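Local atomic coordinates of membrane protein, putative (Geobacter sulfurreducens PCA, PDB entry 2QYB), a protein that is of unproven function but probably combines a sodium:solute symporter-like membrane part with a phosphatase part, the piece described here being its GAF domain. Residues Gly124-Phe129 against Glu146-Gln151. Numbering follows the deposited sequence.
Sequences GILSVF and ESLAGQ
Leu126, on the central strand of the antiparallel GAF-domain sheet, meets Leu148 and Ala149 of helix 139-158, the last helix of the modelled domain, which packs on one face of that sheet. The contact is wholly apolar: no hydrogen bond joins Gly124-Phe129 to Glu146-Gln151, and about 114 Å² is buried in all. Leu126 and Ala149 lie nearest in the backbones, their CA atoms 6.7 Å apart. With CG of Leu126 anti to the backbone N (chi1 166°) and CD2 extended away from CA, the CD2 branch reaches the helix. The two leucine side chains cross at about a right angle and meet through one methyl group from each. Beside them, the small side chain of Ala149 is consistent with the close approach of the helix, and its methyl group also touches Ile113 on strand 109-115; Leu126 leans on Ile40 of strand 37-43. Backbone bonds from Leu126 to Ile113 and from Ser127 to Val39 tie the strand to both neighbours. Ile125 points to the other face, against Ile75, Ala78 and Phe79 of helix 74-81, giving a helix-sheet-helix layering here. Leu126 CD2 lies 4.5 Å from Ala149 CB and 3.7 Å from Leu148 CD1.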
loop_
_atom_site.group_PDB
_atom_site.type_symbol
_atom_site.label_atom_id
_atom_site.label_comp_id
_atom_site.label_asym_id
_atom_site.label_seq_id
_atom_site.Cartn_x
_atom_site.Cartn_y
_atom_site.Cartn_z
ATOM N N GLY A 124 17.915 -2.444 3.826
ATOM C CA GLY A 124 17.110 -1.765 2.835
ATOM C C GLY A 124 17.599 -0.367 2.481
ATOM O O GLY A 124 18.597 0.110 3.013
ATOM N N ILE A 125 16.881 0.263 1.543
ATOM C CA ILE A 125 17.096 1.643 1.111
ATOM C C ILE A 125 15.781 2.467 1.132
ATOM O O ILE A 125 14.763 2.027 0.692
ATOM C CB ILE A 125 17.703 1.682 -0.306
ATOM C CG1 ILE A 125 19.120 1.064 -0.285
ATOM C CG2 ILE A 125 17.817 3.095 -0.814
ATOM C CD1 ILE A 125 20.195 1.854 0.553
ATOM N N LEU A 126 15.848 3.656 1.678
ATOM C CA LEU A 126 14.822 4.629 1.545
ATOM C C LEU A 126 15.270 5.563 0.426
ATOM O O LEU A 126 16.280 6.208 0.576
ATOM C CB LEU A 126 14.651 5.404 2.876
ATOM C CG LEU A 126 13.827 6.685 2.809
ATOM C CD1 LEU A 126 12.380 6.344 2.329
ATOM C CD2 LEU A 126 13.872 7.548 4.146
ATOM N N SER A 127 14.528 5.598 -0.685
ATOM C CA SER A 127 14.838 6.429 -1.861
ATOM C C SER A 127 13.792 7.511 -1.968
ATOM O O SER A 127 12.611 7.214 -1.872
ATOM C CB SER A 127 14.800 5.604 -3.164
ATOM O OG SER A 127 15.527 4.368 -3.048
ATOM N N VAL A 128 14.193 8.752 -2.203
ATOM C CA VAL A 128 13.227 9.860 -2.315
ATOM C C VAL A 128 13.542 10.805 -3.468
ATOM O O VAL A 128 14.686 11.093 -3.768
ATOM C CB VAL A 128 13.168 10.671 -0.997
ATOM C CG1 VAL A 128 12.799 9.752 0.160
ATOM C CG2 VAL A 128 14.516 11.330 -0.686
ATOM N N PHE A 129 12.499 11.344 -4.073
ATOM C CA PHE A 129 12.625 12.086 -5.327
ATOM C C PHE A 129 11.722 13.300 -5.300
ATOM O O PHE A 129 10.596 13.207 -4.903
ATOM C CB PHE A 129 12.186 11.191 -6.482
ATOM C CG PHE A 129 12.885 9.876 -6.523
ATOM C CD1 PHE A 129 14.022 9.693 -7.375
ATOM C CD2 PHE A 129 12.423 8.799 -5.743
ATOM C CE1 PHE A 129 14.666 8.489 -7.432
ATOM C CE2 PHE A 129 13.068 7.604 -5.794
ATOM C CZ PHE A 129 14.199 7.432 -6.632
ATOM N N GLU A 146 17.556 10.422 7.689
ATOM C CA GLU A 146 18.270 9.414 8.432
ATOM C C GLU A 146 17.507 9.078 9.699
ATOM O O GLU A 146 17.520 7.929 10.144
ATOM C CB GLU A 146 19.686 9.898 8.775
ATOM C CG GLU A 146 20.565 9.945 7.566
ATOM C CD GLU A 146 22.018 10.307 7.896
ATOM O OE1 GLU A 146 22.300 11.531 8.154
ATOM O OE2 GLU A 146 22.878 9.352 7.863
ATOM N N SER A 147 16.817 10.052 10.278
ATOM C CA SER A 147 15.985 9.726 11.459
ATOM C C SER A 147 14.799 8.856 11.009
ATOM O O SER A 147 14.521 7.793 11.584
ATOM C CB SER A 147 15.463 10.969 12.190
ATOM O OG SER A 147 16.491 11.600 12.903
ATOM N N LEU A 148 14.118 9.293 9.966
ATOM C CA LEU A 148 13.055 8.483 9.417
ATOM C C LEU A 148 13.587 7.025 9.186
ATOM O O LEU A 148 12.927 6.040 9.548
ATOM C CB LEU A 148 12.523 9.131 8.110
ATOM C CG LEU A 148 11.107 8.787 7.529
ATOM C CD1 LEU A 148 11.070 8.981 6.045
ATOM C CD2 LEU A 148 10.473 7.416 7.901
ATOM N N ALA A 149 14.790 6.909 8.607
ATOM C CA ALA A 149 15.335 5.617 8.135
ATOM C C ALA A 149 15.627 4.698 9.328
ATOM O O ALA A 149 15.403 3.456 9.261
ATOM C CB ALA A 149 16.603 5.827 7.223
ATOM N N GLY A 150 16.109 5.316 10.418
ATOM C CA GLY A 150 16.371 4.596 11.649
ATOM C C GLY A 150 15.120 4.053 12.320
ATOM O O GLY A 150 15.141 2.959 12.910
ATOM N N GLN A 151 14.033 4.825 12.237
ATOM C CA GLN A 151 12.745 4.427 12.829
ATOM C C GLN A 151 12.084 3.314 11.996
ATOM O O GLN A 151 11.426 2.420 12.561
ATOM C CB GLN A 151 11.812 5.631 13.001
ATOM C CG GLN A 151 12.341 6.688 14.026
ATOM C CD GLN A 151 11.226 7.491 14.710
ATOM O OE1 GLN A 151 11.478 8.404 15.544
ATOM N NE2 GLN A 151 9.977 7.151 14.369
#